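Local atomic coordinates of carbon monoxide dehydrogenase (Thermococcus sp. AM4, PDB entry 6T7J), a protein that catalyses the oxidation of carbon monoxide to carbon dioxide, very probably at its nickel-iron cluster C, which is without nickel in this crystal form. Residues V578-M583 and F604-D609; G571-L576 and E615-V620; D194-E199 and I220-A225. All coordinates share one frame; numbering follows the deposited sequence.

Interaction 1 of 3, residues V578-M583 and F604-D609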
ATOM      1  N   VAL A 578     -11.779 -18.190  -9.740  1.00 42.55           N
ATOM      2  CA  VAL A 578     -11.086 -18.503  -8.496  1.00 39.71           C
ATOM      3  C   VAL A 578     -11.766 -17.713  -7.388  1.00 45.62           C
ATOM      4  O   VAL A 578     -12.046 -16.520  -7.553  1.00 45.55           O
ATOM      5  CB  VAL A 578      -9.583 -18.172  -8.578  1.00 47.83           C
ATOM      6  CG1 VAL A 578      -8.922 -18.315  -7.216  1.00 42.77           C
ATOM      7  CG2 VAL A 578      -8.897 -19.069  -9.600  1.00 47.02           C
ATOM      8  N   VAL A 579     -12.046 -18.379  -6.273  1.00 44.08           N
ATOM      9  CA  VAL A 579     -12.812 -17.778  -5.183  1.00 48.38           C
ATOM     10  C   VAL A 579     -11.952 -16.749  -4.460  1.00 47.72           C
ATOM     11  O   VAL A 579     -10.912 -17.105  -3.889  1.00 51.31           O
ATOM     12  CB  VAL A 579     -13.324 -18.848  -4.206  1.00 46.66           C
ATOM     13  CG1 VAL A 579     -14.225 -18.217  -3.159  1.00 45.89           C
ATOM     14  CG2 VAL A 579     -14.060 -19.949  -4.958  1.00 39.45           C
ATOM     15  N   PRO A 580     -12.341 -15.471  -4.460  1.00 49.83           N
ATOM     16  CA  PRO A 580     -11.580 -14.484  -3.696  1.00 49.69           C
ATOM     17  C   PRO A 580     -11.666 -14.770  -2.221  1.00 54.86           C
ATOM     18  O   PRO A 580     -12.647 -15.374  -1.736  1.00 53.75           O
ATOM     19  CB  PRO A 580     -12.273 -13.154  -4.055  1.00 46.81           C
ATOM     20  CG  PRO A 580     -13.644 -13.543  -4.480  1.00 47.96           C
ATOM     21  CD  PRO A 580     -13.497 -14.878  -5.150  1.00 46.19           C
ATOM     22  N   PRO A 581     -10.666 -14.367  -1.430  1.00 55.28           N
ATOM     23  CA  PRO A 581     -10.665 -14.666   0.014  1.00 50.19           C
ATOM     24  C   PRO A 581     -11.626 -13.766   0.787  1.00 49.86           C
ATOM     25  O   PRO A 581     -11.238 -12.932   1.610  1.00 50.75           O
ATOM     26  CB  PRO A 581      -9.200 -14.432   0.396  1.00 53.76           C
ATOM     27  CG  PRO A 581      -8.756 -13.346  -0.534  1.00 44.72           C
ATOM     28  CD  PRO A 581      -9.481 -13.582  -1.836  1.00 47.90           C
ATOM     29  N   VAL A 582     -12.924 -13.932   0.528  1.00 53.11           N
ATOM     30  CA  VAL A 582     -13.927 -13.053   1.123  1.00 49.49           C
ATOM     31  C   VAL A 582     -15.055 -13.849   1.765  1.00 47.12           C
ATOM     32  O   VAL A 582     -15.905 -13.280   2.460  1.00 51.40           O
ATOM     33  CB  VAL A 582     -14.499 -12.076   0.080  1.00 48.52           C
ATOM     34  CG1 VAL A 582     -13.403 -11.178  -0.479  1.00 53.19           C
ATOM     35  CG2 VAL A 582     -15.210 -12.838  -1.028  1.00 44.09           C
ATOM     36  N   MET A 583     -15.077 -15.166   1.546  1.00 48.39           N
ATOM     37  CA  MET A 583     -16.217 -15.962   1.994  1.00 53.08           C
ATOM     38  C   MET A 583     -16.314 -16.073   3.511  1.00 49.00           C
ATOM     39  O   MET A 583     -17.308 -16.611   4.009  1.00 47.89           O
ATOM     40  CB  MET A 583     -16.161 -17.356   1.368  1.00 53.05           C
ATOM     41  CG  MET A 583     -16.460 -17.362  -0.126  1.00 57.50           C
ATOM     42  SD  MET A 583     -17.854 -16.300  -0.575  1.00 56.88           S
ATOM     43  CE  MET A 583     -17.551 -16.073  -2.326  1.00 51.21           C
ATOM     44  N   PHE A 604     -19.886  -8.765  -9.009  1.00 45.63           N
ATOM     45  CA  PHE A 604     -19.076  -9.969  -9.088  1.00 49.97           C
ATOM     46  C   PHE A 604     -19.956 -11.217  -9.051  1.00 47.13           C
ATOM     47  O   PHE A 604     -21.088 -11.202  -8.558  1.00 49.27           O
ATOM     48  CB  PHE A 604     -18.066 -10.013  -7.941  1.00 46.07           C
ATOM     49  CG  PHE A 604     -16.845  -9.174  -8.175  1.00 47.55           C
ATOM     50  CD1 PHE A 604     -15.920  -9.528  -9.141  1.00 47.39           C
ATOM     51  CD2 PHE A 604     -16.621  -8.030  -7.426  1.00 50.49           C
ATOM     52  CE1 PHE A 604     -14.794  -8.754  -9.358  1.00 52.90           C
ATOM     53  CE2 PHE A 604     -15.498  -7.253  -7.638  1.00 46.44           C
ATOM     54  CZ  PHE A 604     -14.583  -7.616  -8.605  1.00 50.41           C
ATOM     55  N   TYR A 605     -19.413 -12.308  -9.582  1.00 47.30           N
ATOM     56  CA  TYR A 605     -20.098 -13.596  -9.566  1.00 49.50           C
ATOM     57  C   TYR A 605     -19.042 -14.690  -9.549  1.00 48.14           C
ATOM     58  O   TYR A 605     -18.274 -14.824 -10.506  1.00 46.50           O
ATOM     59  CB  TYR A 605     -21.019 -13.745 -10.775  1.00 49.38           C
ATOM     60  CG  TYR A 605     -21.325 -15.175 -11.156  1.00 54.03           C
ATOM     61  CD1 TYR A 605     -22.086 -15.990 -10.324  1.00 47.69           C
ATOM     62  CD2 TYR A 605     -20.857 -15.711 -12.349  1.00 46.87           C
ATOM     63  CE1 TYR A 605     -22.366 -17.297 -10.670  1.00 50.02           C
ATOM     64  CE2 TYR A 605     -21.134 -17.015 -12.702  1.00 51.57           C
ATOM     65  CZ  TYR A 605     -21.891 -17.804 -11.862  1.00 52.22           C
ATOM     66  OH  TYR A 605     -22.169 -19.105 -12.214  1.00 54.40           O
ATOM     67  N   VAL A 606     -19.003 -15.459  -8.466  1.00 42.94           N
ATOM     68  CA  VAL A 606     -17.979 -16.475  -8.254  1.00 48.65           C
ATOM     69  C   VAL A 606     -18.510 -17.822  -8.726  1.00 49.77           C
ATOM     70  O   VAL A 606     -19.580 -18.265  -8.288  1.00 49.08           O
ATOM     71  CB  VAL A 606     -17.557 -16.539  -6.776  1.00 44.46           C
ATOM     72  CG1 VAL A 606     -16.351 -17.451  -6.610  1.00 43.59           C
ATOM     73  CG2 VAL A 606     -17.258 -15.142  -6.250  1.00 45.99           C
ATOM     74  N   GLU A 607     -17.760 -18.474  -9.616  1.00 47.90           N
ATOM     75  CA  GLU A 607     -18.092 -19.813 -10.088  1.00 51.31           C
ATOM     76  C   GLU A 607     -16.857 -20.496 -10.661  1.00 50.72           C
ATOM     77  O   GLU A 607     -16.448 -20.198 -11.791  1.00 49.23           O
ATOM     78  CB  GLU A 607     -19.197 -19.767 -11.142  1.00 48.91           C
ATOM     79  CG  GLU A 607     -19.614 -21.141 -11.633  1.00 52.63           C
ATOM     80  CD  GLU A 607     -19.723 -22.147 -10.502  1.00 61.56           C
ATOM     81  OE1 GLU A 607     -20.683 -22.048  -9.708  1.00 63.81           O
ATOM     82  OE2 GLU A 607     -18.847 -23.033 -10.404  1.00 55.24           O
ATOM     83  N   PRO A 608     -16.239 -21.419  -9.917  1.00 51.05           N
ATOM     84  CA  PRO A 608     -15.030 -22.089 -10.421  1.00 55.27           C
ATOM     85  C   PRO A 608     -15.277 -23.042 -11.585  1.00 57.61           C
ATOM     86  O   PRO A 608     -14.299 -23.517 -12.179  1.00 58.12           O
ATOM     87  CB  PRO A 608     -14.508 -22.847  -9.191  1.00 49.41           C
ATOM     88  CG  PRO A 608     -15.145 -22.165  -8.017  1.00 47.02           C
ATOM     89  CD  PRO A 608     -16.488 -21.720  -8.498  1.00 51.13           C
ATOM     90  N   ASP A 609     -16.531 -23.339 -11.931  1.00 57.27           N
ATOM     91  CA  ASP A 609     -16.822 -24.237 -13.043  1.00 53.82           C
ATOM     92  C   ASP A 609     -16.940 -23.437 -14.334  1.00 53.13           C
ATOM     93  O   ASP A 609     -17.757 -22.508 -14.397  1.00 57.13           O
ATOM     94  CB  ASP A 609     -18.106 -25.011 -12.792  1.00 59.44           C
ATOM     95  CG  ASP A 609     -18.293 -26.171 -13.759  1.00 55.13           C
ATOM     96  OD1 ASP A 609     -18.461 -25.925 -14.972  1.00 54.03           O
ATOM     97  OD2 ASP A 609     -18.276 -27.333 -13.305  1.00 65.47           O
TER

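Interaction 2 of 3, residues G571-L576 and E615-V620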
ATOM      1  N   GLY A 571     -19.286  -1.112 -14.752  1.00 46.22           N
ATOM      2  CA  GLY A 571     -20.642  -1.535 -15.015  1.00 46.75           C
ATOM      3  C   GLY A 571     -20.812  -2.883 -15.678  1.00 49.19           C
ATOM      4  O   GLY A 571     -21.934  -3.211 -16.080  1.00 46.60           O
ATOM      5  N   VAL A 572     -19.753  -3.682 -15.803  1.00 46.60           N
ATOM      6  CA  VAL A 572     -19.842  -4.980 -16.464  1.00 46.79           C
ATOM      7  C   VAL A 572     -19.937  -6.077 -15.414  1.00 50.79           C
ATOM      8  O   VAL A 572     -19.175  -6.091 -14.437  1.00 48.02           O
ATOM      9  CB  VAL A 572     -18.657  -5.223 -17.419  1.00 46.87           C
ATOM     10  CG1 VAL A 572     -17.351  -4.885 -16.777  1.00 50.64           C
ATOM     11  CG2 VAL A 572     -18.630  -6.665 -17.876  1.00 49.36           C
ATOM     12  N   PHE A 573     -20.903  -6.974 -15.604  1.00 52.13           N
ATOM     13  CA  PHE A 573     -20.994  -8.211 -14.841  1.00 47.02           C
ATOM     14  C   PHE A 573     -19.704  -9.009 -15.002  1.00 44.44           C
ATOM     15  O   PHE A 573     -19.318  -9.359 -16.122  1.00 47.90           O
ATOM     16  CB  PHE A 573     -22.204  -9.000 -15.344  1.00 49.32           C
ATOM     17  CG  PHE A 573     -22.411 -10.323 -14.670  1.00 47.90           C
ATOM     18  CD1 PHE A 573     -22.998 -10.396 -13.419  1.00 46.12           C
ATOM     19  CD2 PHE A 573     -22.055 -11.500 -15.311  1.00 40.29           C
ATOM     20  CE1 PHE A 573     -23.204 -11.618 -12.807  1.00 49.17           C
ATOM     21  CE2 PHE A 573     -22.256 -12.723 -14.704  1.00 43.38           C
ATOM     22  CZ  PHE A 573     -22.835 -12.782 -13.454  1.00 47.11           C
ATOM     23  N   THR A 574     -19.033  -9.293 -13.886  1.00 42.98           N
ATOM     24  CA  THR A 574     -17.673  -9.823 -13.902  1.00 48.54           C
ATOM     25  C   THR A 574     -17.617 -11.140 -13.138  1.00 46.41           C
ATOM     26  O   THR A 574     -17.869 -11.173 -11.928  1.00 44.97           O
ATOM     27  CB  THR A 574     -16.693  -8.813 -13.299  1.00 48.81           C
ATOM     28  OG1 THR A 574     -16.706  -7.611 -14.082  1.00 45.94           O
ATOM     29  CG2 THR A 574     -15.278  -9.379 -13.270  1.00 43.83           C
ATOM     30  N   HIS A 575     -17.264 -12.213 -13.842  1.00 45.08           N
ATOM     31  CA  HIS A 575     -17.177 -13.547 -13.266  1.00 45.85           C
ATOM     32  C   HIS A 575     -15.758 -13.840 -12.796  1.00 43.49           C
ATOM     33  O   HIS A 575     -14.780 -13.448 -13.442  1.00 44.45           O
ATOM     34  CB  HIS A 575     -17.605 -14.602 -14.288  1.00 43.31           C
ATOM     35  CG  HIS A 575     -16.952 -15.936 -14.089  1.00 47.49           C
ATOM     36  ND1 HIS A 575     -15.929 -16.394 -14.891  1.00 45.70           N
ATOM     37  CD2 HIS A 575     -17.176 -16.910 -13.175  1.00 45.76           C
ATOM     38  CE1 HIS A 575     -15.554 -17.593 -14.483  1.00 49.68           C
ATOM     39  NE2 HIS A 575     -16.293 -17.928 -13.441  1.00 48.11           N
ATOM     40  N   LEU A 576     -15.656 -14.535 -11.666  1.00 47.21           N
ATOM     41  CA  LEU A 576     -14.387 -15.007 -11.132  1.00 44.34           C
ATOM     42  C   LEU A 576     -14.398 -16.529 -11.110  1.00 45.37           C
ATOM     43  O   LEU A 576     -15.359 -17.139 -10.628  1.00 49.44           O
ATOM     44  CB  LEU A 576     -14.140 -14.464  -9.723  1.00 45.35           C
ATOM     45  CG  LEU A 576     -14.244 -12.952  -9.524  1.00 47.79           C
ATOM     46  CD1 LEU A 576     -13.827 -12.586  -8.111  1.00 47.80           C
ATOM     47  CD2 LEU A 576     -13.395 -12.215 -10.549  1.00 48.33           C
ATOM     48  N   GLU A 615     -22.847 -20.619 -18.735  1.00 51.41           N
ATOM     49  CA  GLU A 615     -24.305 -20.541 -18.743  1.00 49.24           C
ATOM     50  C   GLU A 615     -24.795 -19.287 -18.028  1.00 56.22           C
ATOM     51  O   GLU A 615     -25.723 -18.616 -18.501  1.00 49.49           O
ATOM     52  CB  GLU A 615     -24.902 -21.797 -18.112  1.00 49.93           C
ATOM     53  CG  GLU A 615     -24.943 -22.987 -19.055  1.00 55.91           C
ATOM     54  CD  GLU A 615     -24.763 -24.308 -18.338  1.00 59.30           C
ATOM     55  OE1 GLU A 615     -25.379 -24.493 -17.266  1.00 56.34           O
ATOM     56  OE2 GLU A 615     -24.006 -25.161 -18.847  1.00 65.74           O
ATOM     57  N   THR A 616     -24.174 -18.942 -16.897  1.00 55.30           N
ATOM     58  CA  THR A 616     -24.586 -17.742 -16.171  1.00 55.19           C
ATOM     59  C   THR A 616     -24.294 -16.478 -16.973  1.00 52.41           C
ATOM     60  O   THR A 616     -25.128 -15.567 -17.037  1.00 51.57           O
ATOM     61  CB  THR A 616     -23.896 -17.671 -14.810  1.00 55.01           C
ATOM     62  OG1 THR A 616     -24.097 -18.899 -14.099  1.00 58.59           O
ATOM     63  CG2 THR A 616     -24.464 -16.520 -13.989  1.00 52.90           C
ATOM     64  N   ILE A 617     -23.108 -16.401 -17.584  1.00 51.51           N
ATOM     65  CA  ILE A 617     -22.749 -15.237 -18.388  1.00 52.49           C
ATOM     66  C   ILE A 617     -23.696 -15.101 -19.572  1.00 52.96           C
ATOM     67  O   ILE A 617     -24.161 -13.999 -19.895  1.00 52.34           O
ATOM     68  CB  ILE A 617     -21.278 -15.342 -18.837  1.00 50.60           C
ATOM     69  CG1 ILE A 617     -20.339 -14.978 -17.683  1.00 45.94           C
ATOM     70  CG2 ILE A 617     -21.016 -14.471 -20.058  1.00 44.59           C
ATOM     71  CD1 ILE A 617     -18.972 -15.622 -17.777  1.00 42.01           C
ATOM     72  N   TYR A 618     -24.014 -16.221 -20.225  1.00 54.29           N
ATOM     73  CA  TYR A 618     -24.938 -16.180 -21.352  1.00 60.56           C
ATOM     74  C   TYR A 618     -26.330 -15.744 -20.912  1.00 54.89           C
ATOM     75  O   TYR A 618     -27.007 -14.997 -21.626  1.00 51.61           O
ATOM     76  CB  TYR A 618     -24.994 -17.547 -22.030  1.00 57.34           C
ATOM     77  CG  TYR A 618     -25.836 -17.555 -23.280  1.00 62.44           C
ATOM     78  CD1 TYR A 618     -25.438 -16.853 -24.411  1.00 59.67           C
ATOM     79  CD2 TYR A 618     -27.032 -18.258 -23.328  1.00 52.68           C
ATOM     80  CE1 TYR A 618     -26.204 -16.855 -25.557  1.00 63.39           C
ATOM     81  CE2 TYR A 618     -27.805 -18.267 -24.471  1.00 61.22           C
ATOM     82  CZ  TYR A 618     -27.388 -17.563 -25.582  1.00 64.02           C
ATOM     83  OH  TYR A 618     -28.155 -17.568 -26.722  1.00 53.16           O
ATOM     84  N   ASN A 619     -26.773 -16.195 -19.736  1.00 51.61           N
ATOM     85  CA  ASN A 619     -28.087 -15.787 -19.248  1.00 56.63           C
ATOM     86  C   ASN A 619     -28.114 -14.302 -18.910  1.00 54.61           C
ATOM     87  O   ASN A 619     -29.111 -13.620 -19.167  1.00 57.61           O
ATOM     88  CB  ASN A 619     -28.479 -16.626 -18.032  1.00 57.87           C
ATOM     89  CG  ASN A 619     -29.025 -17.987 -18.420  1.00 64.24           C
ATOM     90  OD1 ASN A 619     -29.495 -18.182 -19.542  1.00 62.40           O
ATOM     91  ND2 ASN A 619     -28.961 -18.937 -17.494  1.00 56.90           N
ATOM     92  N   VAL A 620     -27.024 -13.782 -18.341  1.00 53.92           N
ATOM     93  CA  VAL A 620     -26.946 -12.349 -18.066  1.00 53.51           C
ATOM     94  C   VAL A 620     -26.971 -11.558 -19.370  1.00 52.19           C
ATOM     95  O   VAL A 620     -27.614 -10.502 -19.467  1.00 53.50           O
ATOM     96  CB  VAL A 620     -25.692 -12.038 -17.224  1.00 49.64           C
ATOM     97  CG1 VAL A 620     -25.243 -10.595 -17.418  1.00 43.89           C
ATOM     98  CG2 VAL A 620     -25.958 -12.322 -15.753  1.00 48.27           C
TER

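Interaction 3 of 3, residues D194-E199 and I220-A225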
ATOM      1  N   ASP A 194      -1.517   7.556  -7.187  1.00 45.94           N
ATOM      2  CA  ASP A 194      -0.705   7.260  -6.011  1.00 44.92           C
ATOM      3  C   ASP A 194      -1.420   7.661  -4.730  1.00 44.30           C
ATOM      4  O   ASP A 194      -1.290   6.976  -3.707  1.00 45.43           O
ATOM      5  CB  ASP A 194       0.648   7.965  -6.115  1.00 44.26           C
ATOM      6  CG  ASP A 194       1.487   7.455  -7.276  1.00 51.55           C
ATOM      7  OD1 ASP A 194       1.091   6.450  -7.904  1.00 47.43           O
ATOM      8  OD2 ASP A 194       2.544   8.060  -7.560  1.00 59.54           O
ATOM      9  N   ARG A 195      -2.202   8.743  -4.772  1.00 42.29           N
ATOM     10  CA  ARG A 195      -2.993   9.117  -3.606  1.00 44.51           C
ATOM     11  C   ARG A 195      -4.040   8.058  -3.285  1.00 48.19           C
ATOM     12  O   ARG A 195      -4.291   7.767  -2.113  1.00 48.27           O
ATOM     13  CB  ARG A 195      -3.664  10.473  -3.816  1.00 41.90           C
ATOM     14  CG  ARG A 195      -4.540  10.875  -2.637  1.00 38.14           C
ATOM     15  CD  ARG A 195      -5.506  11.988  -2.974  1.00 43.65           C
ATOM     16  NE  ARG A 195      -6.266  12.397  -1.796  1.00 50.27           N
ATOM     17  CZ  ARG A 195      -6.977  13.516  -1.716  1.00 51.20           C
ATOM     18  NH1 ARG A 195      -7.635  13.807  -0.603  1.00 55.05           N
ATOM     19  NH2 ARG A 195      -7.031  14.344  -2.752  1.00 55.10           N
ATOM     20  N   GLU A 196      -4.666   7.470  -4.308  1.00 42.13           N
ATOM     21  CA  GLU A 196      -5.656   6.427  -4.048  1.00 48.81           C
ATOM     22  C   GLU A 196      -5.011   5.205  -3.404  1.00 46.76           C
ATOM     23  O   GLU A 196      -5.543   4.647  -2.432  1.00 45.04           O
ATOM     24  CB  GLU A 196      -6.376   6.039  -5.343  1.00 47.31           C
ATOM     25  CG  GLU A 196      -6.984   7.205  -6.119  1.00 44.29           C
ATOM     26  CD  GLU A 196      -7.961   8.029  -5.300  1.00 42.32           C
ATOM     27  OE1 GLU A 196      -8.564   7.484  -4.353  1.00 45.19           O
ATOM     28  OE2 GLU A 196      -8.132   9.228  -5.607  1.00 41.00           O
ATOM     29  N   VAL A 197      -3.855   4.781  -3.927  1.00 43.64           N
ATOM     30  CA  VAL A 197      -3.144   3.647  -3.333  1.00 40.99           C
ATOM     31  C   VAL A 197      -2.785   3.946  -1.879  1.00 47.32           C
ATOM     32  O   VAL A 197      -3.020   3.130  -0.971  1.00 46.95           O
ATOM     33  CB  VAL A 197      -1.892   3.302  -4.162  1.00 43.86           C
ATOM     34  CG1 VAL A 197      -0.922   2.455  -3.344  1.00 44.11           C
ATOM     35  CG2 VAL A 197      -2.281   2.581  -5.445  1.00 40.22           C
ATOM     36  N   CYS A 198      -2.220   5.131  -1.636  1.00 44.31           N
ATOM     37  CA  CYS A 198      -1.792   5.485  -0.288  1.00 39.23           C
ATOM     38  C   CYS A 198      -2.982   5.602   0.658  1.00 48.05           C
ATOM     39  O   CYS A 198      -2.885   5.238   1.836  1.00 41.68           O
ATOM     40  CB  CYS A 198      -0.984   6.781  -0.334  1.00 43.65           C
ATOM     41  SG  CYS A 198      -0.834   7.658   1.224  1.00 51.14           S
ATOM     42  N   GLU A 199      -4.126   6.083   0.157  1.00 48.46           N
ATOM     43  CA  GLU A 199      -5.312   6.171   1.002  1.00 43.08           C
ATOM     44  C   GLU A 199      -5.856   4.793   1.339  1.00 46.02           C
ATOM     45  O   GLU A 199      -6.399   4.602   2.431  1.00 43.24           O
ATOM     46  CB  GLU A 199      -6.403   7.014   0.339  1.00 44.26           C
ATOM     47  CG  GLU A 199      -7.719   7.016   1.127  1.00 44.44           C
ATOM     48  CD  GLU A 199      -8.662   8.136   0.732  1.00 46.72           C
ATOM     49  OE1 GLU A 199      -9.845   8.080   1.131  1.00 45.27           O
ATOM     50  OE2 GLU A 199      -8.222   9.072   0.032  1.00 48.90           O
ATOM     51  N   ILE A 220     -13.226   0.691  -5.024  1.00 40.15           N
ATOM     52  CA  ILE A 220     -13.772   0.991  -6.346  1.00 44.01           C
ATOM     53  C   ILE A 220     -13.081   2.217  -6.935  1.00 43.72           C
ATOM     54  O   ILE A 220     -12.686   2.228  -8.108  1.00 46.42           O
ATOM     55  CB  ILE A 220     -15.298   1.182  -6.260  1.00 41.41           C
ATOM     56  CG1 ILE A 220     -16.003  -0.177  -6.251  1.00 40.24           C
ATOM     57  CG2 ILE A 220     -15.801   2.046  -7.409  1.00 37.23           C
ATOM     58  CD1 ILE A 220     -17.390  -0.144  -5.659  1.00 42.00           C
ATOM     59  N   ARG A 221     -12.923   3.266  -6.122  1.00 41.29           N
ATOM     60  CA  ARG A 221     -12.251   4.479  -6.589  1.00 42.17           C
ATOM     61  C   ARG A 221     -10.817   4.192  -7.029  1.00 39.61           C
ATOM     62  O   ARG A 221     -10.359   4.694  -8.064  1.00 43.26           O
ATOM     63  CB  ARG A 221     -12.272   5.545  -5.491  1.00 43.73           C
ATOM     64  CG  ARG A 221     -11.444   6.787  -5.805  1.00 45.15           C
ATOM     65  CD  ARG A 221     -11.940   8.007  -5.036  1.00 40.98           C
ATOM     66  NE  ARG A 221     -11.838   7.834  -3.589  1.00 42.30           N
ATOM     67  CZ  ARG A 221     -12.298   8.705  -2.696  1.00 47.54           C
ATOM     68  NH1 ARG A 221     -12.897   9.819  -3.098  1.00 45.58           N
ATOM     69  NH2 ARG A 221     -12.160   8.462  -1.398  1.00 40.88           N
ATOM     70  N   THR A 222     -10.096   3.374  -6.259  1.00 40.20           N
ATOM     71  CA  THR A 222      -8.712   3.051  -6.596  1.00 40.44           C
ATOM     72  C   THR A 222      -8.631   2.202  -7.860  1.00 43.29           C
ATOM     73  O   THR A 222      -7.763   2.424  -8.718  1.00 47.33           O
ATOM     74  CB  THR A 222      -8.048   2.331  -5.420  1.00 41.85           C
ATOM     75  OG1 THR A 222      -8.151   3.142  -4.241  1.00 40.06           O
ATOM     76  CG2 THR A 222      -6.581   2.057  -5.715  1.00 38.23           C
ATOM     77  N   SER A 223      -9.526   1.222  -7.994  1.00 46.93           N
ATOM     78  CA  SER A 223      -9.576   0.429  -9.215  1.00 42.38           C
ATOM     79  C   SER A 223      -9.865   1.308 -10.424  1.00 37.68           C
ATOM     80  O   SER A 223      -9.322   1.079 -11.511  1.00 38.42           O
ATOM     81  CB  SER A 223     -10.632  -0.665  -9.084  1.00 41.23           C
ATOM     82  OG  SER A 223     -11.931  -0.130  -9.282  1.00 41.94           O
ATOM     83  N   LEU A 224     -10.716   2.321 -10.255  1.00 43.40           N
ATOM     84  CA  LEU A 224     -10.986   3.239 -11.358  1.00 41.98           C
ATOM     85  C   LEU A 224      -9.755   4.070 -11.692  1.00 45.18           C
ATOM     86  O   LEU A 224      -9.473   4.325 -12.870  1.00 43.79           O
ATOM     87  CB  LEU A 224     -12.173   4.137 -11.017  1.00 41.48           C
ATOM     88  CG  LEU A 224     -13.535   3.444 -11.021  1.00 44.45           C
ATOM     89  CD1 LEU A 224     -14.649   4.426 -10.676  1.00 38.46           C
ATOM     90  CD2 LEU A 224     -13.791   2.777 -12.363  1.00 40.68           C
ATOM     91  N   ALA A 225      -9.010   4.504 -10.669  1.00 37.02           N
ATOM     92  CA  ALA A 225      -7.731   5.162 -10.919  1.00 40.64           C
ATOM     93  C   ALA A 225      -6.790   4.265 -11.715  1.00 43.50           C
ATOM     94  O   ALA A 225      -5.996   4.757 -12.525  1.00 43.45           O
ATOM     95  CB  ALA A 225      -7.076   5.578  -9.602  1.00 38.71           C
TER

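Interaction 1 of 3, residues V578-M583 and F604-D609
Val579 and Val606 are where the two backbones come nearest, their CA atoms 6.2 Å apart, with 578-583 running as an irregular loop past strand 604-606 and the turn that follows it. The contact is apolar throughout, and Val606 carries most of it by using its two methyls mainly on different partners. CG1, anti to the backbone N (chi1 -172°), goes to Val579, whose side chain crosses it at about a right angle; the closest pair is Val606 CG1 to Val579 CG2, 3.8 Å. CG2 of Val606 abuts the ring of Pro580, with Pro580 CD 3.9 Å from it, and meets the end of Met583 tip to tip: the Met583 chain is bent at chi2, and its CE stops 4.0 Å from Val606 CG2. Val579 CG2 also lies 3.9 Å from Pro608 CG, bridging strand and turn. In that turn Asp609 N gives a hydrogen bond of 2.8 Å to the anti lone pair of Glu607 OE2, and the Asp609 side chain caps the start of helix 610-627. Trp555 backs the loop, touching Pro580 and bonding Val578 O. The arrangement is that of an alpha/beta domain with a parallel sheet, as in the prismane/CO dehydrogenase family: the loop leaving strand 574-576 folds over the C-terminal end of its neighbour, edge strand 604-606.

Interaction 2 of 3, residues G571-L576 and E615-V620
Phe573 turns the face of its ring to Val620, and the rest of the contact is arranged round that ring. Val620 CG2 stands 3.8 Å from the centroid of the Phe573 ring and only 9° off its normal, a CH-pi contact almost squarely over the centre. Val620 CG1 lies beyond the rim, on the CG and CD2 side, 3.9 Å from Phe573 CD2. A turn along the helix, Ile617 comes at the ring's edge, close to its plane, with Ile617 CG1 4.2 Å from Phe573 CE2. Thr616 CG2 is 4.1 Å from Phe573 CZ, its side chain crossing the aromatic one at about a right angle. Phe573 reaches the helix because its CG is anti to the backbone N (chi1 179°). The pairing belongs to an alpha/beta layer: helix 610-627 packs on one side of a parallel sheet, over strand 574-576. Replacing Phe573 by an alanine would probably open a gap beneath Val620 and leave Thr616 CG2 and Ile617 CG1 without their aromatic neighbour. Further along the strand Ile617 CD1 meets His575 CB at 3.9 Å. The imidazole itself is held by polar partners, ND1 by Ser551 OG and NE2 by Glu607 O, which should fix its rotation. Thr616 OG1 is likewise engaged, with Tyr605 OH and Lys612 O, while its methyl CG2 is given to Phe573.

Interaction 3 of 3, residues D194-E199 and I220-A225
Glu196 lies across Arg221 where two helices of an antiparallel helical pair, 193-203 and the long 212-242, meet in the helical part of the enzyme. The axes of the two short segments approach to 9.0 Å at a signed crossing angle of -149°, and the CA atoms of Glu196 and Thr222 are just 5.2 Å apart. Starting at its root, Glu196 CB sits against Thr222, 3.6 Å from Thr222 OG1. CG, anti to the carbonyl carbon, comes next and meets the methyl of Ala225, with Glu196 CG and Ala225 CB 3.8 Å apart. A bend at chi2 then turns the carboxylate over the aliphatic part of Arg221, where Glu196 OE1 first meets the chain at Arg221 CG, 3.3 Å away. The same Glu196 OE1 is 3.4 Å from Arg221 NE, but well out of the guanidinium plane, so this salt bridge acts through charge and has no N-H directed at the oxygen; the two flat groups are 39° apart. His218, a turn before Thr222, accepts the Thr222 hydroxyl at its O and gives Glu196 OE1 a weak hydrogen bond from NE2. Arg191 forms the stronger salt bridges to both glutamates, at Glu196 OE2 and Glu199 OE2, and Arg203 NH1 joins at Glu199 OE1. Thus the buried carboxylate of Glu196 is held between charges from two arginines, which would probably favour its ionised form. Arg221, bent at chi3, carries the network on to Glu199, whose extended chain crosses it at about a right angle. Lys365 of the second subunit packs on Glu199. Arg221 NH2 ends 3.4 Å from Glu199 OE1, the carboxylate plane turned 63° from the guanidinium.

From the N terminus, interaction 3 comes first: it closes a loop between helices 193-203 and 212-242 and is complete before the other two begin. Much later, residues 571-576 open interaction 2, which closes only on helix 610-627; interaction 1 is nested within that loop. These two meet directly, through polar bonds and through packing of Tyr605 on Phe573, and both involve neighbouring strands of one parallel sheet. Together they join its edge strand, the loop after strand 574-576 and the C-terminal helix. Interaction 3 touches neither, its nearest atoms about 7 Å away, but helix 558-569 touches residues from a segment of each interaction.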